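Local coordinates for protein alpha-1,2-mannosyltransferase (Ktr4), putative (Neosartorya fumigata, PDB 7BOP) that belongs to the GT-A class of fungal glycosyltransferases and holds guanosine-5'-diphosphate and a manganese ion in its pocket, at residues A[152-157]-A[161-166]; A[216-221]-A[289-294]; A[223-228]-A[261-266]. One frame throughout, in Å; residues are numbered along the deposited sequence. Where two conformers were deposited one is given.

Contact 1: residues A[152-157]-A[161-166]; sequences AILTEQ and YSDKLS. With NA (sodium ion), chain J.
Thr-155 OG1 is gripped from two directions. It accepts the backbone N-H of Asp-163 at 2.8 Å in a nearly straight bond (162° at the hydrogen), and it gives its own proton back to Ala-151 O, one helical turn earlier. The first torsion of Thr-155, -67°, makes both possible by setting OG1 beside the backbone N. The same rotation turns CG2 toward Ser-162, where it stops 3.9 Å from OG.

A second link runs through metal. Thr-155 O and Tyr-161 O lie 3.3 Å apart without a hydrogen bond between them, because both coordinate the sodium ion, at 2.2 Å from Thr-155 O and 2.3 Å from Tyr-161 O. Lys-158 O, from the intervening turn, is a further ligand, and so is a water that also accepts the Tyr-161 N-H.

The ring of Tyr-161 swings back along the helix, with CG anti to the backbone N (chi1 179°). Its CE1 comes to 3.6 Å from Leu-154 CD2, while Thr-155 CA lies at its edge. The phenol OH donates to Asp-163 OD2 at 2.7 Å, arriving from above the carboxylate plane; His-168 is a second partner of that oxygen.

Carbonyls of Thr-155, Lys-158 and Tyr-161, three residues apart, converge on the cation just where helix 144-157 ends: a sodium site at the C-terminal end of that helix, in the turn leading to helix 165-177.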
# COMPACT_ATOMS: atom_id res chain seq x y z
N ALA A 152 18.45 18.50 2.15
CA ALA A 152 19.68 18.67 1.36
C ALA A 152 20.63 17.48 1.52
O ALA A 152 21.24 17.04 0.55
CB ALA A 152 20.39 19.97 1.73
N ILE A 153 20.73 16.93 2.72
CA ILE A 153 21.59 15.76 2.94
C ILE A 153 21.02 14.52 2.24
O ILE A 153 21.76 13.81 1.56
CB ILE A 153 21.84 15.49 4.44
CG1 ILE A 153 22.65 16.67 5.03
CG2 ILE A 153 22.61 14.19 4.63
CD1 ILE A 153 22.68 16.70 6.55
N LEU A 154 19.72 14.27 2.37
CA LEU A 154 19.10 13.12 1.69
C LEU A 154 19.21 13.25 0.17
O LEU A 154 19.50 12.28 -0.51
CB LEU A 154 17.65 12.90 2.13
CG LEU A 154 17.07 11.54 1.71
CD1 LEU A 154 17.83 10.38 2.35
CD2 LEU A 154 15.60 11.45 2.07
N THR A 155 19.01 14.47 -0.35
CA THR A 155 19.22 14.76 -1.77
C THR A 155 20.64 14.36 -2.23
O THR A 155 20.79 13.73 -3.29
CB THR A 155 18.91 16.23 -2.11
OG1 THR A 155 17.51 16.46 -1.93
CG2 THR A 155 19.29 16.59 -3.57
N GLU A 156 21.64 14.70 -1.42
CA GLU A 156 23.03 14.38 -1.77
C GLU A 156 23.29 12.87 -1.71
O GLU A 156 24.01 12.34 -2.54
CB GLU A 156 24.04 15.13 -0.89
CG GLU A 156 24.19 16.62 -1.20
CD GLU A 156 24.45 16.93 -2.67
OE1 GLU A 156 23.76 17.82 -3.23
OE2 GLU A 156 25.35 16.30 -3.27
N GLN A 157 22.70 12.18 -0.74
CA GLN A 157 23.00 10.76 -0.51
C GLN A 157 22.19 9.77 -1.33
O GLN A 157 22.71 8.74 -1.71
CB GLN A 157 22.81 10.41 0.96
CG GLN A 157 23.73 11.15 1.91
CD GLN A 157 23.42 10.86 3.36
OE1 GLN A 157 22.32 10.39 3.69
NE2 GLN A 157 24.35 11.17 4.24
N TYR A 161 17.31 10.66 -6.58
CA TYR A 161 16.42 11.30 -5.62
C TYR A 161 16.88 12.72 -5.33
O TYR A 161 18.05 12.97 -4.97
CB TYR A 161 16.34 10.50 -4.33
CG TYR A 161 15.46 11.11 -3.25
CD1 TYR A 161 15.97 12.04 -2.35
CD2 TYR A 161 14.12 10.75 -3.14
CE1 TYR A 161 15.17 12.60 -1.36
CE2 TYR A 161 13.31 11.31 -2.15
CZ TYR A 161 13.84 12.22 -1.26
OH TYR A 161 13.05 12.77 -0.28
N SER A 162 15.92 13.63 -5.52
CA SER A 162 16.02 15.02 -5.14
C SER A 162 14.77 15.35 -4.31
O SER A 162 13.64 15.14 -4.76
CB SER A 162 16.07 15.88 -6.39
OG SER A 162 16.33 17.21 -6.02
N ASP A 163 14.99 15.85 -3.10
CA ASP A 163 13.91 15.95 -2.11
C ASP A 163 12.83 16.95 -2.52
O ASP A 163 13.14 17.99 -3.11
CB ASP A 163 14.48 16.32 -0.75
CG ASP A 163 13.47 16.16 0.35
OD1 ASP A 163 12.67 17.10 0.57
OD2 ASP A 163 13.45 15.09 0.99
N LYS A 164 11.58 16.62 -2.22
CA LYS A 164 10.44 17.52 -2.41
C LYS A 164 9.61 17.48 -1.15
O LYS A 164 9.27 16.39 -0.69
CB LYS A 164 9.56 17.03 -3.56
CG LYS A 164 10.10 17.30 -4.96
CD LYS A 164 10.03 16.06 -5.87
CE LYS A 164 9.35 16.33 -7.20
NZ LYS A 164 9.81 17.57 -7.91
N LEU A 165 9.23 18.65 -0.64
CA LEU A 165 8.36 18.72 0.54
C LEU A 165 7.05 17.96 0.31
O LEU A 165 6.57 17.29 1.21
CB LEU A 165 8.05 20.18 0.92
CG LEU A 165 7.10 20.39 2.11
CD1 LEU A 165 7.62 19.74 3.39
CD2 LEU A 165 6.86 21.88 2.32
N SER A 166 6.51 18.06 -0.90
CA SER A 166 5.26 17.39 -1.25
C SER A 166 5.30 15.87 -1.06
O SER A 166 4.30 15.27 -0.67
CB SER A 166 4.84 17.75 -2.68
OG SER A 166 5.79 17.31 -3.62
NA NA J . 20.16 12.14 -4.75
O HOH W 1 20.02 11.87 -7.09

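Contact 2: residues A[216-221]-A[289-294]; sequences LTYGFT and DFFRGE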
# COMPACT_ATOMS: atom_id res chain seq x y z
N LEU A 216 -10.92 -9.38 7.31
CA LEU A 216 -9.54 -9.07 6.96
C LEU A 216 -9.26 -7.59 7.13
O LEU A 216 -10.14 -6.73 6.96
CB LEU A 216 -9.21 -9.54 5.54
CG LEU A 216 -9.40 -11.04 5.29
CD1 LEU A 216 -8.96 -11.40 3.88
CD2 LEU A 216 -8.70 -11.93 6.30
N THR A 217 -8.01 -7.31 7.49
CA THR A 217 -7.56 -5.98 7.80
C THR A 217 -6.87 -5.33 6.61
O THR A 217 -7.01 -4.14 6.40
CB THR A 217 -6.60 -6.03 9.01
OG1 THR A 217 -7.30 -6.58 10.12
CG2 THR A 217 -6.05 -4.67 9.38
N TYR A 218 -6.11 -6.11 5.84
CA TYR A 218 -5.23 -5.52 4.83
C TYR A 218 -4.83 -6.53 3.80
O TYR A 218 -4.64 -7.71 4.12
CB TYR A 218 -3.98 -5.00 5.54
CG TYR A 218 -3.01 -4.18 4.74
CD1 TYR A 218 -3.17 -2.80 4.62
CD2 TYR A 218 -1.89 -4.76 4.16
CE1 TYR A 218 -2.24 -2.03 3.95
CE2 TYR A 218 -0.95 -4.00 3.47
CZ TYR A 218 -1.13 -2.64 3.36
OH TYR A 218 -0.18 -1.90 2.69
N GLY A 219 -4.70 -6.07 2.57
CA GLY A 219 -4.25 -6.88 1.46
C GLY A 219 -3.15 -6.19 0.67
O GLY A 219 -3.22 -4.98 0.44
N PHE A 220 -2.16 -6.97 0.27
CA PHE A 220 -1.01 -6.48 -0.51
C PHE A 220 -0.71 -7.39 -1.70
O PHE A 220 -1.17 -8.52 -1.76
CB PHE A 220 0.22 -6.39 0.40
CG PHE A 220 0.83 -7.72 0.75
CD1 PHE A 220 0.29 -8.49 1.78
CD2 PHE A 220 1.95 -8.20 0.08
CE1 PHE A 220 0.85 -9.71 2.12
CE2 PHE A 220 2.51 -9.43 0.41
CZ PHE A 220 1.96 -10.19 1.43
N THR A 221 0.09 -6.89 -2.64
CA THR A 221 0.60 -7.70 -3.75
C THR A 221 2.12 -7.87 -3.77
O THR A 221 2.60 -8.90 -4.20
CB THR A 221 0.19 -7.13 -5.12
OG1 THR A 221 0.51 -5.74 -5.15
CG2 THR A 221 -1.30 -7.31 -5.34
N ASP A 289 -11.15 1.12 9.45
CA ASP A 289 -11.33 1.10 10.90
C ASP A 289 -10.13 0.55 11.68
O ASP A 289 -10.02 0.81 12.87
CB ASP A 289 -12.60 0.36 11.30
CG ASP A 289 -13.86 1.07 10.82
OD1 ASP A 289 -13.82 2.29 10.57
OD2 ASP A 289 -14.89 0.40 10.68
N PHE A 290 -9.24 -0.20 11.03
CA PHE A 290 -7.96 -0.54 11.67
C PHE A 290 -7.15 0.71 11.93
O PHE A 290 -6.72 0.96 13.04
CB PHE A 290 -7.12 -1.51 10.83
CG PHE A 290 -5.72 -1.65 11.35
CD1 PHE A 290 -5.49 -2.33 12.54
CD2 PHE A 290 -4.65 -1.06 10.68
CE1 PHE A 290 -4.20 -2.44 13.05
CE2 PHE A 290 -3.36 -1.17 11.18
CZ PHE A 290 -3.14 -1.86 12.37
N PHE A 291 -6.96 1.51 10.88
CA PHE A 291 -6.13 2.71 10.95
C PHE A 291 -6.76 3.79 11.83
O PHE A 291 -6.05 4.54 12.49
CB PHE A 291 -5.84 3.24 9.55
CG PHE A 291 -5.06 2.28 8.69
CD1 PHE A 291 -3.69 2.10 8.89
CD2 PHE A 291 -5.70 1.52 7.71
CE1 PHE A 291 -2.97 1.19 8.11
CE2 PHE A 291 -4.99 0.61 6.93
CZ PHE A 291 -3.61 0.45 7.14
N ARG A 292 -8.09 3.85 11.84
CA ARG A 292 -8.83 4.74 12.76
C ARG A 292 -8.76 4.29 14.21
O ARG A 292 -9.07 5.07 15.08
CB ARG A 292 -10.31 4.83 12.37
CG ARG A 292 -10.58 5.56 11.07
CD ARG A 292 -11.95 5.18 10.55
NE ARG A 292 -12.26 5.91 9.33
CZ ARG A 292 -13.14 5.52 8.41
NH1 ARG A 292 -13.84 4.39 8.55
NH2 ARG A 292 -13.34 6.27 7.33
N GLY A 293 -8.40 3.03 14.45
CA GLY A 293 -8.37 2.47 15.78
C GLY A 293 -7.38 3.13 16.72
O GLY A 293 -6.46 3.85 16.29
N GLU A 294 -7.58 2.87 18.01
CA GLU A 294 -6.77 3.46 19.07
C GLU A 294 -5.28 3.22 18.85
O GLU A 294 -4.49 4.15 18.92
CB GLU A 294 -7.16 2.87 20.43
CG GLU A 294 -6.44 3.51 21.61
CD GLU A 294 -6.73 2.84 22.96
OE1 GLU A 294 -7.73 2.10 23.08
OE2 GLU A 294 -5.93 3.04 23.90
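Phe-290 and Phe-291 of the short helix 288-292 meet Thr-217, just before strand 218-224, and Tyr-218, its first residue. In this GT-A fold the helix follows directly on strand 284-287, the antiparallel neighbour of 218-224, and packs by its two phenylalanines against the beginning of that neighbouring strand. Thr-217 is backbone-bonded to Asp-287, on the strand that leads into the helix.

The carboxylate of Asp-289, at the head of the segment, is used in salt bridges: OD1 takes Arg-292 NH1 at 2.9 Å, and OD2 pairs with Lys-188. Phe-290 makes the closest approach to the strand side: the methyl CG2 of Thr-217 sits obliquely at the root of its ring, 3.6 Å from Phe-290 CG and equally near CB. A chi1 of -60° at Thr-217, measured to OG1, leaves CG2 anti to the backbone N, which brings the methyl toward the phenylalanine.

Phe-291 comes next. Its CZ touches Tyr-218 CD1 at 4.1 Å, with the tyrosine carbon near the plane of the phenylalanine ring, at its edge. One face of Phe-291 receives CD2 of Phe-290, 3.7 Å above the plane and over the centre, so the two neighbouring rings meet edge against face. Leu-324 of helix 316-327 touches Thr-217, Tyr-218 and Phe-290 and joins the apolar cluster, whereas the hydroxyl of Tyr-218 is hydrogen-bonded to Glu-284.

Arg-292 holds Asp-289 OD1 almost exactly in its guanidinium plane (2° out). At Gly-293, the N-cap of helix 294-306, the backbone N bonds to Phe-290 O at 3.0 Å.

Contact 3: residues A[223-228]-A[261-266]; sequences NLFDDP and DSLRPD
Phe-225 and Arg-264 carry this contact, CD of the arginine lying over one face of the ring. The first segment enters as the end of strand 218-224, whose last residues, Asn-223 and Leu-224, lead up to the phenylalanine.

At Phe-225 the chain leaves the strand and its ring reaches across. Arg-264 CD stands 3.5 Å from the centroid of the Phe-225 ring and only 8° off the normal, a well-centred CH-pi contact. A bend at chi3 (72°) then folds the guanidinium back over the same residue: Arg-264 CZ lies 4.9 Å from the Phe-225 centroid in a cation-pi interaction, and NH1 comes to 3.7 Å from Phe-225 CB. Ring and guanidinium planes are 71° apart, which excludes a parallel stack. NH1 has its salt-bridge partner in Glu-373, whose backbone also bonds to Phe-225. On another part of the ring, Phe-225 CZ meets Leu-263 CB at 4.0 Å, and Leu-263 CD1 comes equally near the same ring carbon.

Farther along, Pro-228 rests against His-267 and Ala-270 of helix 265-270.

The aromatic-arginine pair thus joins the exit of strand 218-224 to the N-terminal end of helix 265-270, where Arg-264 is the N-cap, while Leu-263 also touches Ser-378 of helix 376-382.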
# COMPACT_ATOMS: atom_id res chain seq x y z
N ASN A 223 6.08 -7.05 -1.73
CA ASN A 223 6.72 -6.91 -0.41
C ASN A 223 8.20 -6.66 -0.66
O ASN A 223 8.89 -7.51 -1.21
CB ASN A 223 6.50 -8.19 0.40
CG ASN A 223 6.77 -8.01 1.89
OD1 ASN A 223 7.87 -7.62 2.31
ND2 ASN A 223 5.77 -8.30 2.72
N LEU A 224 8.68 -5.48 -0.27
CA LEU A 224 10.01 -4.99 -0.66
C LEU A 224 10.85 -4.54 0.53
O LEU A 224 10.32 -4.15 1.56
CB LEU A 224 9.88 -3.74 -1.55
CG LEU A 224 9.10 -3.79 -2.86
CD1 LEU A 224 9.18 -2.44 -3.54
CD2 LEU A 224 9.65 -4.85 -3.79
N PHE A 225 12.17 -4.54 0.32
CA PHE A 225 13.09 -3.77 1.16
C PHE A 225 12.95 -2.27 0.85
O PHE A 225 12.56 -1.88 -0.26
CB PHE A 225 14.54 -4.24 0.94
CG PHE A 225 14.82 -5.60 1.49
CD1 PHE A 225 15.23 -5.75 2.81
CD2 PHE A 225 14.63 -6.73 0.72
CE1 PHE A 225 15.48 -7.01 3.34
CE2 PHE A 225 14.87 -8.00 1.25
CZ PHE A 225 15.29 -8.14 2.56
N ASP A 226 13.23 -1.44 1.84
CA ASP A 226 13.27 0.01 1.67
C ASP A 226 14.71 0.50 1.74
O ASP A 226 15.63 -0.26 2.07
CB ASP A 226 12.43 0.72 2.72
CG ASP A 226 11.74 1.99 2.18
OD1 ASP A 226 12.22 2.57 1.19
OD2 ASP A 226 10.72 2.39 2.77
N ASP A 227 14.88 1.77 1.43
CA ASP A 227 16.14 2.47 1.64
C ASP A 227 16.28 2.84 3.13
O ASP A 227 15.54 3.69 3.61
CB ASP A 227 16.16 3.73 0.76
CG ASP A 227 17.44 4.52 0.89
OD1 ASP A 227 18.36 4.12 1.63
OD2 ASP A 227 17.52 5.58 0.24
N PRO A 228 17.25 2.23 3.85
CA PRO A 228 17.44 2.57 5.28
C PRO A 228 17.66 4.05 5.57
O PRO A 228 17.29 4.52 6.65
CB PRO A 228 18.70 1.79 5.68
CG PRO A 228 18.93 0.79 4.60
CD PRO A 228 18.28 1.31 3.36
N ASP A 261 17.07 -10.01 10.13
CA ASP A 261 18.37 -9.61 9.58
C ASP A 261 19.06 -10.75 8.79
O ASP A 261 20.25 -10.65 8.50
CB ASP A 261 19.29 -9.08 10.69
CG ASP A 261 19.66 -10.14 11.74
OD1 ASP A 261 19.33 -11.33 11.57
OD2 ASP A 261 20.29 -9.78 12.75
N SER A 262 18.32 -11.79 8.43
CA SER A 262 18.90 -13.00 7.83
C SER A 262 19.14 -12.87 6.32
O SER A 262 19.96 -13.61 5.77
CB SER A 262 18.03 -14.22 8.15
OG SER A 262 16.77 -14.12 7.49
N LEU A 263 18.44 -11.96 5.64
CA LEU A 263 18.61 -11.77 4.19
C LEU A 263 19.58 -10.66 3.82
O LEU A 263 20.45 -10.85 2.98
CB LEU A 263 17.27 -11.48 3.52
CG LEU A 263 16.17 -12.54 3.58
CD1 LEU A 263 15.05 -12.16 2.62
CD2 LEU A 263 16.72 -13.92 3.26
N ARG A 264 19.38 -9.49 4.42
CA ARG A 264 20.17 -8.30 4.12
C ARG A 264 20.52 -7.64 5.45
O ARG A 264 19.98 -6.59 5.79
CB ARG A 264 19.42 -7.37 3.18
CG ARG A 264 19.05 -8.06 1.87
CD ARG A 264 18.38 -7.14 0.89
NE ARG A 264 19.31 -6.18 0.30
CZ ARG A 264 18.94 -5.19 -0.51
NH1 ARG A 264 17.66 -5.02 -0.85
NH2 ARG A 264 19.86 -4.36 -0.99
N PRO A 265 21.44 -8.26 6.22
CA PRO A 265 21.75 -7.73 7.56
C PRO A 265 22.22 -6.27 7.60
O PRO A 265 22.00 -5.60 8.61
CB PRO A 265 22.84 -8.69 8.09
CG PRO A 265 23.34 -9.44 6.90
CD PRO A 265 22.19 -9.50 5.94
N ASP A 266 22.83 -5.77 6.53
CA ASP A 266 23.25 -4.37 6.51
C ASP A 266 22.09 -3.37 6.42
O ASP A 266 22.20 -2.23 6.91
CB ASP A 266 24.27 -4.11 5.39
CG ASP A 266 25.58 -4.89 5.59
OD1 ASP A 266 25.91 -5.28 6.74
OD2 ASP A 266 26.29 -5.09 4.58

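In the fold
Contact 1 comes first along the chain and is complete before the others begin; contact 3 then falls within the span between the two segments of contact 2. Contacts 2 and 3 share strand 218-224 of the mixed sheet, one at its start and the other at its exit, with centres 23 Å apart. Contact 1 lies toward the surface, its centre 30 Å from that of contact 2 and on the opposite side of the chain's centre. Its nearest atoms come within about 5 Å of contact 3, and Lys-158 bridges them, as a sodium ligand and a salt-bridge partner of Asp-227. Ser-166, in contact 1, belongs to the guanosine-5'-diphosphate pocket, so the start of helix 165-177, just after this turn, borders the ligand site.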